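Local structure of 2-pyrone-4,6-dicarboxylic acid hydrolase, putative (Pseudomonas putida, 2FFI) at residues G43-Q48 with W233-P238; G108-L113 with E141-V146. The protein probably hydrolyses the lactone ring of 2-pyrone-4,6-dicarboxylate, and has the TIM-barrel fold of the amidohydrolase family. One frame throughout, in Å; residues are numbered along the deposited sequence.

Interaction 1: G43-Q48 with W233-P238; sequences GDYLGQ and WGSDWP
Trp-237 lays its indole against the helix 42-51 and meets Tyr-45 through the six-membered ring: Tyr-45 CB lies 3.4 Å from Trp-237 CZ3, and Tyr-45 CA stands over one face of the indole, toward its rim. On the opposite face Pro-238 CB sits 3.6 Å above the centre of the Trp-237 ring, so the indole is sandwiched between helix backbone and proline. The two aromatic rings scarcely overlap; their planes are 28° apart but the centroids are separated by 5.5 Å, and the Tyr-45 ring runs past the indole in the opposite direction. In the TIM barrel this joins the helix to the loop leaving strand 231-234. Trp-237 reaches across because its CG is anti to the backbone N (chi1 -176°). Gln-48 crosses the indole nearly at a right angle, its CG 4.1 Å from Trp-237 NE1, and Asp-44 CB is 4.0 Å from Trp-237 CH2. Replacing Trp-237 by alanine is likely to open a gap between Pro-238 and the helix and leave Tyr-45 CB without its apolar partner. Ser-235 OG approaches the edge of the Tyr-45 ring, and this hydroxyl and Tyr-45 OH both hydrogen-bond Asp-16 OD1.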
loop_
_atom_site.group_PDB
_atom_site.type_symbol
_atom_site.label_atom_id
_atom_site.label_comp_id
_atom_site.label_asym_id
_atom_site.label_seq_id
_atom_site.Cartn_x
_atom_site.Cartn_y
_atom_site.Cartn_z
ATOM N N GLY A 43 -17.744 6.925 3.542
ATOM C CA GLY A 43 -18.711 6.209 4.350
ATOM C C GLY A 43 -18.712 4.707 4.119
ATOM O O GLY A 43 -18.708 3.909 5.068
ATOM N N ASP A 44 -18.724 4.292 2.859
ATOM C CA ASP A 44 -18.749 2.864 2.602
ATOM C C ASP A 44 -17.529 2.182 3.186
ATOM O O ASP A 44 -17.645 1.161 3.861
ATOM C CB ASP A 44 -18.840 2.576 1.104
ATOM C CG ASP A 44 -20.183 2.971 0.507
ATOM O OD1 ASP A 44 -20.435 2.582 -0.658
ATOM O OD2 ASP A 44 -20.976 3.672 1.185
ATOM N N TYR A 45 -16.355 2.742 2.923
ATOM C CA TYR A 45 -15.109 2.174 3.424
ATOM C C TYR A 45 -15.095 2.108 4.945
ATOM O O TYR A 45 -14.714 1.095 5.530
ATOM C CB TYR A 45 -13.934 3.013 2.951
ATOM C CG TYR A 45 -12.627 2.550 3.525
ATOM C CD1 TYR A 45 -12.200 1.239 3.353
ATOM C CD2 TYR A 45 -11.813 3.422 4.241
ATOM C CE1 TYR A 45 -10.988 0.810 3.887
ATOM C CE2 TYR A 45 -10.608 3.004 4.769
ATOM C CZ TYR A 45 -10.206 1.706 4.589
ATOM O OH TYR A 45 -9.016 1.292 5.101
ATOM N N LEU A 46 -15.502 3.204 5.576
ATOM C CA LEU A 46 -15.551 3.270 7.017
ATOM C C LEU A 46 -16.494 2.195 7.527
ATOM O O LEU A 46 -16.234 1.568 8.550
ATOM C CB LEU A 46 -16.011 4.660 7.448
ATOM C CG LEU A 46 -14.902 5.625 7.879
ATOM C CD1 LEU A 46 -13.683 5.427 7.025
ATOM C CD2 LEU A 46 -15.405 7.053 7.803
ATOM N N GLY A 47 -17.583 1.966 6.803
ATOM C CA GLY A 47 -18.538 0.946 7.214
ATOM C C GLY A 47 -17.939 -0.449 7.133
ATOM O O GLY A 47 -18.004 -1.231 8.080
ATOM N N GLN A 48 -17.365 -0.759 5.981
ATOM C CA GLN A 48 -16.721 -2.027 5.759
ATOM C C GLN A 48 -15.629 -2.259 6.783
ATOM O O GLN A 48 -15.358 -3.399 7.137
ATOM C CB GLN A 48 -16.128 -2.040 4.359
ATOM C CG GLN A 48 -17.170 -2.093 3.287
ATOM C CD GLN A 48 -17.968 -3.387 3.360
ATOM O OE1 GLN A 48 -19.148 -3.397 3.733
ATOM N NE2 GLN A 48 -17.316 -4.494 3.009
ATOM N N TRP A 233 -0.842 -6.036 6.754
ATOM C CA TRP A 233 -1.956 -6.443 5.905
ATOM C C TRP A 233 -2.761 -5.300 5.314
ATOM O O TRP A 233 -3.035 -4.306 5.982
ATOM C CB TRP A 233 -2.921 -7.339 6.686
ATOM C CG TRP A 233 -4.150 -7.727 5.906
ATOM C CD1 TRP A 233 -4.298 -8.812 5.088
ATOM C CD2 TRP A 233 -5.417 -7.033 5.893
ATOM N NE1 TRP A 233 -5.581 -8.837 4.572
ATOM C CE2 TRP A 233 -6.285 -7.764 5.053
ATOM C CE3 TRP A 233 -5.899 -5.866 6.511
ATOM C CZ2 TRP A 233 -7.605 -7.375 4.820
ATOM C CZ3 TRP A 233 -7.223 -5.472 6.273
ATOM C CH2 TRP A 233 -8.059 -6.230 5.437
ATOM N N GLY A 234 -3.160 -5.466 4.059
ATOM C CA GLY A 234 -3.979 -4.463 3.399
ATOM C C GLY A 234 -5.242 -5.084 2.820
ATOM O O GLY A 234 -5.245 -6.255 2.478
ATOM N N SER A 235 -6.327 -4.331 2.723
ATOM C CA SER A 235 -7.535 -4.902 2.161
ATOM C C SER A 235 -7.535 -4.643 0.653
ATOM O O SER A 235 -8.009 -5.465 -0.140
ATOM C CB SER A 235 -8.773 -4.269 2.793
ATOM O OG SER A 235 -8.810 -2.866 2.572
ATOM N N ASP A 236 -7.008 -3.487 0.265
ATOM C CA ASP A 236 -6.937 -3.096 -1.137
ATOM C C ASP A 236 -8.304 -2.732 -1.691
ATOM O O ASP A 236 -8.506 -2.689 -2.904
ATOM C CB ASP A 236 -6.338 -4.215 -1.985
ATOM C CG ASP A 236 -5.909 -3.728 -3.339
ATOM O OD1 ASP A 236 -5.798 -4.549 -4.270
ATOM O OD2 ASP A 236 -5.668 -2.510 -3.461
ATOM N N TRP A 237 -9.241 -2.492 -0.783
ATOM C CA TRP A 237 -10.611 -2.134 -1.126
ATOM C C TRP A 237 -10.562 -0.859 -1.976
ATOM O O TRP A 237 -9.666 -0.034 -1.806
ATOM C CB TRP A 237 -11.387 -1.874 0.169
ATOM C CG TRP A 237 -12.844 -1.585 -0.024
ATOM C CD1 TRP A 237 -13.852 -2.499 -0.097
ATOM C CD2 TRP A 237 -13.456 -0.301 -0.152
ATOM N NE1 TRP A 237 -15.046 -1.871 -0.258
ATOM C CE2 TRP A 237 -14.840 -0.520 -0.300
ATOM C CE3 TRP A 237 -12.970 1.011 -0.166
ATOM C CZ2 TRP A 237 -15.759 0.533 -0.451
ATOM C CZ3 TRP A 237 -13.880 2.063 -0.318
ATOM C CH2 TRP A 237 -15.263 1.811 -0.462
ATOM N N PRO A 238 -11.527 -0.671 -2.891
ATOM C CA PRO A 238 -12.656 -1.559 -3.165
ATOM C C PRO A 238 -12.289 -2.731 -4.075
ATOM O O PRO A 238 -13.165 -3.367 -4.665
ATOM C CB PRO A 238 -13.653 -0.620 -3.801
ATOM C CG PRO A 238 -12.771 0.243 -4.624
ATOM C CD PRO A 238 -11.622 0.555 -3.707
#

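Interaction 2: G108-L113 with E141-V146; sequences GVRLNL and ELHRQV. With PO4 (phosphate ion), chain C.
Glu-141 N donates to Val-109 O at 2.7 Å with a nearly straight N-H (172°), a firm bond between the parallel strands 108-110 and 139-142; Val-109 is also backbone-bonded to His-139. A weak one follows, from Leu-111 N to Glu-141 O at 3.3 Å, so the pairing bridges Arg-110 and Glu-141 and fades as both chains turn into loops. Arg-110 and Glu-141 therefore project from the same face of the sheet. With CG anti to the backbone N (chi1 -163°) and the chain extended to NE, Arg-110 carries its guanidinium to a bound phosphate, probably from the crystallisation liquor; NH1 and NH2 both donate to phosphate O1, Arg-110 NH2 at 2.7 Å. Along the way Arg-110 CG rests 3.6 Å from Glu-141 CB. The carboxylate is no salt-bridge partner here: Glu-141 OE2 is 4.0 Å from Arg-110 NE and well out of the guanidinium plane, and pairs instead with Lys-197, while Arg-110 NH1 also bridges to Asp-166. The His-143 ring runs beside the guanidinium, only 7° from parallel. Asn-112 OD1 lies close to both groups, over the centre of one guanidinium face and, 3.1 Å from His-143 CD2, at the edge of the imidazole in its plane. Farther out, Leu-111 CD1 touches Leu-142 CD1 at 3.8 Å, and Leu-113 CB packs 3.6 Å from Arg-144 NE, whose guanidinium also bonds Gln-116 O. A cationic group flanked by carboxylates and a histidine at the strand ends, already holding phosphate, is consistent with a site for an anionic substrate.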
loop_
_atom_site.group_PDB
_atom_site.type_symbol
_atom_site.label_atom_id
_atom_site.label_comp_id
_atom_site.label_asym_id
_atom_site.label_seq_id
_atom_site.Cartn_x
_atom_site.Cartn_y
_atom_site.Cartn_z
ATOM N N GLY A 108 3.250 9.169 3.287
ATOM C CA GLY A 108 4.067 8.538 2.269
ATOM C C GLY A 108 3.675 8.976 0.884
ATOM O O GLY A 108 2.690 9.699 0.724
ATOM N N VAL A 109 4.468 8.574 -0.107
ATOM C CA VAL A 109 4.183 8.895 -1.504
ATOM C C VAL A 109 4.274 7.597 -2.271
ATOM O O VAL A 109 5.135 6.760 -1.983
ATOM C CB VAL A 109 5.203 9.893 -2.143
ATOM C CG1 VAL A 109 5.129 11.258 -1.463
ATOM C CG2 VAL A 109 6.606 9.343 -2.043
ATOM N N ARG A 110 3.377 7.430 -3.238
ATOM C CA ARG A 110 3.339 6.231 -4.065
ATOM C C ARG A 110 3.656 6.632 -5.493
ATOM O O ARG A 110 2.996 7.490 -6.070
ATOM C CB ARG A 110 1.951 5.585 -4.027
ATOM C CG ARG A 110 1.904 4.125 -4.514
ATOM C CD ARG A 110 0.510 3.771 -5.042
ATOM N NE ARG A 110 0.212 2.334 -5.023
ATOM C CZ ARG A 110 -0.960 1.816 -5.393
ATOM N NH1 ARG A 110 -1.156 0.507 -5.342
ATOM N NH2 ARG A 110 -1.942 2.605 -5.831
ATOM N N LEU A 111 4.679 6.018 -6.060
ATOM C CA LEU A 111 5.063 6.306 -7.432
ATOM C C LEU A 111 4.038 5.610 -8.332
ATOM O O LEU A 111 3.539 6.202 -9.307
ATOM C CB LEU A 111 6.463 5.750 -7.701
ATOM C CG LEU A 111 7.558 6.262 -6.762
ATOM C CD1 LEU A 111 8.856 5.622 -7.125
ATOM C CD2 LEU A 111 7.661 7.774 -6.856
ATOM N N ASN A 112 3.739 4.353 -7.975
ATOM C CA ASN A 112 2.781 3.486 -8.678
ATOM C C ASN A 112 3.021 3.365 -10.184
ATOM O O ASN A 112 2.410 4.082 -10.974
ATOM C CB ASN A 112 1.348 3.964 -8.429
ATOM C CG ASN A 112 0.309 3.122 -9.166
ATOM O OD1 ASN A 112 0.047 1.966 -8.816
ATOM N ND2 ASN A 112 -0.290 3.708 -10.194
ATOM N N LEU A 113 3.903 2.449 -10.579
ATOM C CA LEU A 113 4.220 2.257 -11.994
ATOM C C LEU A 113 3.254 1.261 -12.651
ATOM O O LEU A 113 2.425 1.648 -13.478
ATOM C CB LEU A 113 5.663 1.780 -12.138
ATOM C CG LEU A 113 6.729 2.560 -11.365
ATOM C CD1 LEU A 113 6.468 4.066 -11.465
ATOM C CD2 LEU A 113 6.726 2.123 -9.922
ATOM N N GLU A 141 6.143 4.247 -1.577
ATOM C CA GLU A 141 5.426 3.014 -1.903
ATOM C C GLU A 141 5.672 2.560 -3.329
ATOM O O GLU A 141 5.561 3.346 -4.267
ATOM C CB GLU A 141 3.925 3.203 -1.700
ATOM C CG GLU A 141 3.245 2.011 -1.071
ATOM C CD GLU A 141 1.742 2.114 -1.149
ATOM O OE1 GLU A 141 1.223 3.245 -1.049
ATOM O OE2 GLU A 141 1.071 1.071 -1.294
ATOM N N LEU A 142 5.993 1.285 -3.481
ATOM C CA LEU A 142 6.247 0.716 -4.794
ATOM C C LEU A 142 5.149 -0.261 -5.201
ATOM O O LEU A 142 4.532 -0.913 -4.361
ATOM C CB LEU A 142 7.600 0.003 -4.810
ATOM C CG LEU A 142 8.824 0.767 -5.322
ATOM C CD1 LEU A 142 8.569 2.254 -5.347
ATOM C CD2 LEU A 142 10.015 0.420 -4.453
ATOM N N HIS A 143 4.903 -0.339 -6.501
ATOM C CA HIS A 143 3.903 -1.230 -7.037
ATOM C C HIS A 143 4.307 -1.622 -8.457
ATOM O O HIS A 143 4.084 -0.865 -9.396
ATOM C CB HIS A 143 2.555 -0.528 -7.038
ATOM C CG HIS A 143 1.441 -1.378 -7.559
ATOM N ND1 HIS A 143 1.462 -2.754 -7.498
ATOM C CD2 HIS A 143 0.264 -1.046 -8.142
ATOM C CE1 HIS A 143 0.346 -3.238 -8.021
ATOM N NE2 HIS A 143 -0.396 -2.218 -8.418
ATOM N N ARG A 144 4.923 -2.792 -8.608
ATOM C CA ARG A 144 5.346 -3.253 -9.926
ATOM C C ARG A 144 5.739 -4.728 -9.884
ATOM O O ARG A 144 5.886 -5.287 -8.800
ATOM C CB ARG A 144 6.516 -2.405 -10.427
ATOM C CG ARG A 144 6.591 -2.319 -11.946
ATOM C CD ARG A 144 7.705 -1.396 -12.398
ATOM N NE ARG A 144 7.468 -0.857 -13.741
ATOM C CZ ARG A 144 7.473 -1.581 -14.854
ATOM N NH1 ARG A 144 7.705 -2.889 -14.804
ATOM N NH2 ARG A 144 7.245 -0.990 -16.016
ATOM N N GLN A 145 5.911 -5.364 -11.045
ATOM C CA GLN A 145 6.266 -6.790 -11.061
ATOM C C GLN A 145 7.442 -7.040 -10.143
ATOM O O GLN A 145 8.370 -6.241 -10.122
ATOM C CB GLN A 145 6.678 -7.281 -12.453
ATOM C CG GLN A 145 5.771 -6.928 -13.598
ATOM C CD GLN A 145 6.153 -5.621 -14.216
ATOM O OE1 GLN A 145 5.704 -4.562 -13.791
ATOM N NE2 GLN A 145 7.014 -5.683 -15.214
ATOM N N VAL A 146 7.434 -8.159 -9.426
ATOM C CA VAL A 146 8.538 -8.451 -8.518
ATOM C C VAL A 146 9.869 -8.372 -9.237
ATOM O O VAL A 146 10.888 -8.062 -8.621
ATOM C CB VAL A 146 8.447 -9.855 -7.903
ATOM C CG1 VAL A 146 8.751 -10.913 -8.947
ATOM C CG2 VAL A 146 9.431 -9.965 -6.759
HETATM P P PO4 C . -4.035 -0.854 -6.253
HETATM O O1 PO4 C . -3.587 0.512 -5.881
HETATM O O2 PO4 C . -3.632 -1.151 -7.651
HETATM O O3 PO4 C . -3.406 -1.843 -5.347
HETATM O O4 PO4 C . -5.512 -0.931 -6.139
#

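How the interactions relate
The phosphate lies between the two regions, whose centres are 20 Å apart and whose nearest atoms stand about 6 Å from each other without touching. Arg-110 of interaction 2 and His-167 hydrogen-bond the ion. Asp-236, next to the Trp-237 of interaction 1, approaches it: its OD2 lies near phosphate O3 with no clear bond, and its OD1 is salt-bridged to Arg-203. Strands 108-110 and 231-234 belong to one parallel sheet, and the CA atoms of Arg-110 and Gly-234 are 15.0 Å apart, across the barrel. Asp-236 follows the last strand, as does the metal-site aspartate in many amidohydrolases, which is consistent with an active site here. The aromatic packing of 43-48 on 233-238 lies on the outer side of that loop.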